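Local coordinates for protein alkaline phosphatase (Antarctic bacterium, PDB 2W5X) that probably hydrolyses phosphate monoesters as a zinc- and magnesium-dependent alkaline phosphatase that works through a phosphoserine intermediate, at residues Thr134-Ala139 and Leu146-Glu151; Ala310-Lys315 and Tyr322-Glu327. The protein carries 1 engineered substitution. All blocks are in the same frame, centred on the assembly; numbering follows the deposited sequence.

Interaction 1 lies beside the metal centre, its centre about 13 Å from that of the chain, whereas interaction 2 belongs to a projecting surface hairpin, its centre about 34 Å from that of the chain; their nearest atoms are about 26 Å apart. The first is partly buried and joins the short helix 136-139 to the loop before helix 151-157 through a salt bridge, a hydroxyl-carboxylate bond and bridging waters, burying 271 Å², with a magnesium ion beside 134-139. The second pairs strands 311-316 and 320-324 through backbone hydrogen bonds and buries 504 Å², flanked by lysines and acidic side chains. Only interaction 2 touches the second subunit.

Interaction 1. Residues Thr134-Ala139 and Leu146-Glu151; sequences TEATPA and LNRGLE. Engineered in segment 134-139: Glu135 (natural residue His). With MG (magnesium ion), chain E.
Arg148 approaches Glu135 and Ala136 with the end of its side chain. CB lies on the near side of its loop, and CG sits between the backbone N and the carbonyl carbon (chi1 62°); CG and CD then run out to the bend at chi3. NE gives its proton to water 5 at 3.0 Å, in the guanidinium plane. Under one face of that plane lies the methyl of Ala136, with CB 3.6 Å from Arg148 CZ. NH1 forms a salt bridge with Asp83. NH2 is shared: it donates to a phosphate oxygen of the phosphoserine at position 84 and, weakly, to OE1 of the engineered Glu135 at 3.2 Å (N-H...O 122°), within a salt bridge whose carboxylate and guanidinium planes are 69° apart.

Farther along, Thr134 OG1 donates to Glu151 OE1 at 2.8 Å, on the anti side, and is also bonded to Ser132. Water 1 joins Thr134 O to Arg148 O. Glu135 OE2 meets the magnesium ion through waters 2 and 4, while Thr137 OG1 binds it directly at 2.2 Å; Asp43 and Glu254 complete the site. An arginine on the phosphoserine, beside zinc and magnesium ions, is the arrangement of the alkaline phosphatase active site.

Interaction 2. Residues Ala310-Lys315 and Tyr322-Glu327; sequences AAKKNK and YSDYTE
Asn314 and Tyr322 meet side chain to ring: Asn314 CB stands over one face of the phenol, 3.6 Å from the ring centroid and 26° off its normal, a CH-pi contact. The ring is brought there by a chi1 of 69°, which sets Tyr322 CG between its own N and carbonyl carbon. Beneath this pair the backbones bond both ways, Asn314 N to Tyr322 O at 2.7 Å and Tyr322 N to Asn314 O at 2.9 Å. Asp324 N donates to Lys312 O at 2.8 Å, so the hydrogen-bonded pairs Asn314-Tyr322 and Lys312-Asp324 lie to either side of the non-hydrogen-bonded pair Lys313-Ser323, as in an antiparallel beta hairpin, here of strands 311-316 and 320-324. On the sheet face of Lys313, its folded chain carries NZ back to Ala311 O at 2.6 Å, with a weak bond to Ser323 OG.

On the face of Asn314, Lys312 slants across Asp324 and lies alongside Glu327, pointing the same way; Lys312 NZ stays 4.0 Å from Asp324 OD2, beyond a salt bridge. Asp324 CG is anti to the backbone N (chi1 -179°), which carries the carboxylate toward the corner, where Thr326 N and OG1 reach OD1 from the same face in an Asx turn. With an alanine in place of Asp324, both Thr326 donors would probably lose this acceptor and the corner could shift more easily. The type I turn from Asp324 to Glu327 places Glu327 O where it accepts a hydrogen bond from Lys312 N, 2.8 Å. Ala311 CB packs on Tyr325 CD1 at 3.5 Å, and the Tyr325 hydroxyl is hydrogen-bonded to the backbone N of His337 of the second subunit.

Interaction 1. Residues Thr134-Ala139 and Leu146-Glu151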
loop_
_atom_site.group_PDB
_atom_site.type_symbol
_atom_site.label_atom_id
_atom_site.label_comp_id
_atom_site.label_asym_id
_atom_site.label_seq_id
_atom_site.Cartn_x
_atom_site.Cartn_y
_atom_site.Cartn_z
ATOM N N THR A 134 -2.926 -22.545 18.441
ATOM C CA THR A 134 -4.378 -22.687 18.325
ATOM C C THR A 134 -5.086 -21.366 17.996
ATOM O O THR A 134 -6.318 -21.323 17.894
ATOM C CB THR A 134 -4.999 -23.228 19.632
ATOM O OG1 THR A 134 -4.750 -22.304 20.699
ATOM C CG2 THR A 134 -4.416 -24.587 19.988
ATOM N N GLU A 135 -4.324 -20.286 17.853
ATOM C CA GLU A 135 -4.919 -18.977 17.589
ATOM C C GLU A 135 -5.481 -18.932 16.157
ATOM O O GLU A 135 -5.152 -19.781 15.328
ATOM C CB GLU A 135 -3.891 -17.865 17.833
ATOM C CG GLU A 135 -4.380 -16.743 18.748
ATOM C CD GLU A 135 -4.767 -15.480 17.994
ATOM O OE1 GLU A 135 -5.535 -14.665 18.542
ATOM O OE2 GLU A 135 -4.297 -15.297 16.857
ATOM N N ALA A 136 -6.329 -17.948 15.876
ATOM C CA ALA A 136 -7.111 -17.924 14.633
ATOM C C ALA A 136 -6.321 -18.188 13.337
ATOM O O ALA A 136 -6.752 -18.959 12.472
ATOM C CB ALA A 136 -7.871 -16.607 14.529
ATOM N N THR A 137 -5.173 -17.539 13.197
ATOM C CA THR A 137 -4.422 -17.597 11.936
ATOM C C THR A 137 -3.882 -19.004 11.630
ATOM O O THR A 137 -4.254 -19.590 10.615
ATOM C CB THR A 137 -3.325 -16.509 11.875
ATOM O OG1 THR A 137 -3.921 -15.238 12.178
ATOM C CG2 THR A 137 -2.686 -16.434 10.487
ATOM N N PRO A 138 -3.034 -19.567 12.514
ATOM C CA PRO A 138 -2.597 -20.936 12.211
ATOM C C PRO A 138 -3.774 -21.920 12.203
ATOM O O PRO A 138 -3.772 -22.843 11.394
ATOM C CB PRO A 138 -1.632 -21.291 13.355
ATOM C CG PRO A 138 -1.763 -20.209 14.385
ATOM C CD PRO A 138 -2.574 -19.079 13.828
ATOM N N ALA A 139 -4.753 -21.726 13.090
ATOM C CA ALA A 139 -5.880 -22.657 13.197
ATOM C C ALA A 139 -6.645 -22.787 11.883
ATOM O O ALA A 139 -7.082 -23.875 11.510
ATOM C CB ALA A 139 -6.826 -22.258 14.337
ATOM N N LEU A 146 -16.629 -23.744 14.337
ATOM C CA LEU A 146 -17.641 -22.724 14.105
ATOM C C LEU A 146 -17.224 -21.369 14.671
ATOM O O LEU A 146 -17.709 -20.332 14.224
ATOM C CB LEU A 146 -18.991 -23.145 14.697
ATOM C CG LEU A 146 -19.663 -24.387 14.102
ATOM C CD1 LEU A 146 -21.015 -24.612 14.750
ATOM C CD2 LEU A 146 -19.817 -24.265 12.597
ATOM N N ASN A 147 -16.338 -21.386 15.663
ATOM C CA ASN A 147 -15.885 -20.156 16.307
ATOM C C ASN A 147 -14.440 -20.261 16.771
ATOM O O ASN A 147 -14.037 -21.261 17.368
ATOM C CB ASN A 147 -16.788 -19.788 17.487
ATOM C CG ASN A 147 -16.493 -18.402 18.037
ATOM O OD1 ASN A 147 -15.475 -18.184 18.686
ATOM N ND2 ASN A 147 -17.390 -17.459 17.777
ATOM N N ARG A 148 -13.670 -19.216 16.499
ATOM C CA ARG A 148 -12.239 -19.185 16.795
ATOM C C ARG A 148 -11.900 -19.392 18.277
ATOM O O ARG A 148 -10.784 -19.780 18.608
ATOM C CB ARG A 148 -11.677 -17.837 16.358
ATOM C CG ARG A 148 -12.299 -16.666 17.121
ATOM C CD ARG A 148 -11.727 -15.352 16.641
ATOM N NE ARG A 148 -10.315 -15.211 16.986
ATOM C CZ ARG A 148 -9.549 -14.192 16.596
ATOM N NH1 ARG A 148 -10.057 -13.235 15.832
ATOM N NH2 ARG A 148 -8.279 -14.128 16.971
ATOM N N GLY A 149 -12.853 -19.101 19.163
ATOM C CA GLY A 149 -12.620 -19.168 20.593
ATOM C C GLY A 149 -12.581 -20.587 21.122
ATOM O O GLY A 149 -12.241 -20.823 22.280
ATOM N N LEU A 150 -12.923 -21.541 20.268
ATOM C CA LEU A 150 -12.946 -22.943 20.672
ATOM C C LEU A 150 -11.553 -23.580 20.570
ATOM O O LEU A 150 -11.359 -24.540 19.823
ATOM C CB LEU A 150 -13.940 -23.705 19.791
ATOM C CG LEU A 150 -15.379 -23.174 19.752
ATOM C CD1 LEU A 150 -16.217 -23.939 18.722
ATOM C CD2 LEU A 150 -16.034 -23.252 21.136
ATOM N N GLU A 151 -10.592 -23.067 21.332
ATOM C CA GLU A 151 -9.186 -23.425 21.107
ATOM C C GLU A 151 -8.779 -24.824 21.582
ATOM O O GLU A 151 -7.841 -25.406 21.041
ATOM C CB GLU A 151 -8.234 -22.354 21.665
ATOM C CG GLU A 151 -8.404 -20.989 21.010
ATOM C CD GLU A 151 -7.421 -19.953 21.529
ATOM O OE1 GLU A 151 -6.222 -20.030 21.184
ATOM O OE2 GLU A 151 -7.852 -19.048 22.272
HETATM MG MG MG E . -3.037 -14.091 13.827
HETATM O O HOH W 1 -8.470 -19.578 17.181
HETATM O O HOH W 2 -5.049 -13.932 14.887
HETATM O O HOH W 3 -2.173 -12.858 15.568
HETATM O O HOH W 4 -2.632 -15.897 15.081
HETATM O O HOH W 5 -8.156 -17.003 18.063
#

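Interaction 2. Residues Ala310-Lys315 and Tyr322-Glu327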
loop_
_atom_site.group_PDB
_atom_site.type_symbol
_atom_site.label_atom_id
_atom_site.label_comp_id
_atom_site.label_asym_id
_atom_site.label_seq_id
_atom_site.Cartn_x
_atom_site.Cartn_y
_atom_site.Cartn_z
ATOM N N ALA A 310 3.361 9.541 11.789
ATOM C CA ALA A 310 3.163 10.983 11.877
ATOM C C ALA A 310 4.438 11.721 12.289
ATOM O O ALA A 310 5.397 11.118 12.771
ATOM C CB ALA A 310 2.017 11.307 12.847
ATOM N N ALA A 311 4.436 13.033 12.099
ATOM C CA ALA A 311 5.557 13.859 12.521
ATOM C C ALA A 311 5.629 13.910 14.037
ATOM O O ALA A 311 4.608 13.883 14.711
ATOM C CB ALA A 311 5.412 15.268 11.960
ATOM N N LYS A 312 6.842 13.996 14.565
ATOM C CA LYS A 312 7.055 14.167 15.993
ATOM C C LYS A 312 6.329 15.415 16.493
ATOM O O LYS A 312 6.380 16.458 15.855
ATOM C CB LYS A 312 8.559 14.260 16.264
ATOM C CG LYS A 312 8.957 14.807 17.626
ATOM C CD LYS A 312 10.474 14.739 17.779
ATOM C CE LYS A 312 10.953 15.326 19.095
ATOM N NZ LYS A 312 11.165 16.795 19.006
ATOM N N LYS A 313 5.639 15.298 17.625
ATOM C CA LYS A 313 4.918 16.424 18.202
ATOM C C LYS A 313 5.743 17.121 19.274
ATOM O O LYS A 313 6.253 16.483 20.192
ATOM C CB LYS A 313 3.580 15.966 18.790
ATOM C CG LYS A 313 2.440 16.015 17.799
ATOM C CD LYS A 313 2.836 15.368 16.485
ATOM C CE LYS A 313 2.453 16.253 15.313
ATOM N NZ LYS A 313 2.857 15.677 14.006
ATOM N N ASN A 314 5.878 18.435 19.144
ATOM C CA ASN A 314 6.592 19.226 20.137
ATOM C C ASN A 314 5.661 20.147 20.895
ATOM O O ASN A 314 4.567 20.466 20.431
ATOM C CB ASN A 314 7.708 20.045 19.493
ATOM C CG ASN A 314 8.961 19.237 19.275
ATOM O OD1 ASN A 314 9.126 18.164 19.858
ATOM N ND2 ASN A 314 9.855 19.742 18.433
ATOM N N LYS A 315 6.109 20.582 22.064
ATOM C CA LYS A 315 5.312 21.470 22.882
ATOM C C LYS A 315 6.008 22.822 23.025
ATOM O O LYS A 315 7.174 22.896 23.403
ATOM C CB LYS A 315 5.064 20.840 24.250
ATOM C CG LYS A 315 3.607 20.810 24.655
ATOM C CD LYS A 315 3.375 19.862 25.822
ATOM C CE LYS A 315 1.895 19.740 26.146
ATOM N NZ LYS A 315 1.120 19.182 25.003
ATOM N N TYR A 322 3.021 21.505 18.226
ATOM C CA TYR A 322 3.319 21.712 16.810
ATOM C C TYR A 322 4.115 20.521 16.286
ATOM O O TYR A 322 4.626 19.716 17.065
ATOM C CB TYR A 322 4.093 23.011 16.575
ATOM C CG TYR A 322 5.513 22.997 17.100
ATOM C CD1 TYR A 322 6.570 22.638 16.278
ATOM C CD2 TYR A 322 5.794 23.352 18.414
ATOM C CE1 TYR A 322 7.871 22.628 16.749
ATOM C CE2 TYR A 322 7.089 23.344 18.895
ATOM C CZ TYR A 322 8.124 22.981 18.057
ATOM O OH TYR A 322 9.417 22.968 18.527
ATOM N N SER A 323 4.218 20.413 14.965
ATOM C CA SER A 323 4.882 19.276 14.341
ATOM C C SER A 323 6.338 19.569 14.014
ATOM O O SER A 323 6.693 20.694 13.663
ATOM C CB SER A 323 4.150 18.866 13.065
ATOM O OG SER A 323 2.863 18.355 13.353
ATOM N N ASP A 324 7.175 18.545 14.145
ATOM C CA ASP A 324 8.557 18.599 13.689
ATOM C C ASP A 324 8.728 17.527 12.618
ATOM O O ASP A 324 8.875 16.346 12.933
ATOM C CB ASP A 324 9.522 18.363 14.854
ATOM C CG ASP A 324 10.986 18.425 14.431
ATOM O OD1 ASP A 324 11.264 18.632 13.231
ATOM O OD2 ASP A 324 11.863 18.261 15.305
ATOM N N TYR A 325 8.688 17.945 11.355
ATOM C CA TYR A 325 8.725 17.020 10.220
ATOM C C TYR A 325 10.054 16.305 10.031
ATOM O O TYR A 325 10.168 15.425 9.178
ATOM C CB TYR A 325 8.347 17.741 8.925
ATOM C CG TYR A 325 6.858 17.813 8.673
ATOM C CD1 TYR A 325 5.955 17.857 9.728
ATOM C CD2 TYR A 325 6.357 17.855 7.382
ATOM C CE1 TYR A 325 4.596 17.931 9.502
ATOM C CE2 TYR A 325 4.998 17.933 7.146
ATOM C CZ TYR A 325 4.124 17.968 8.207
ATOM O OH TYR A 325 2.772 18.033 7.970
ATOM N N THR A 326 11.062 16.670 10.814
ATOM C CA THR A 326 12.368 16.030 10.665
ATOM C C THR A 326 12.375 14.613 11.250
ATOM O O THR A 326 13.122 13.751 10.788
ATOM C CB THR A 326 13.503 16.875 11.273
ATOM O OG1 THR A 326 13.348 16.935 12.693
ATOM C CG2 THR A 326 13.476 18.302 10.704
ATOM N N GLU A 327 11.531 14.381 12.256
ATOM C CA GLU A 327 11.451 13.082 12.928
ATOM C C GLU A 327 10.035 12.514 12.975
ATOM O O GLU A 327 9.051 13.252 12.930
ATOM C CB GLU A 327 11.974 13.181 14.359
ATOM C CG GLU A 327 13.439 13.527 14.473
ATOM C CD GLU A 327 13.892 13.589 15.914
ATOM O OE1 GLU A 327 14.724 14.463 16.237
ATOM O OE2 GLU A 327 13.406 12.770 16.726
#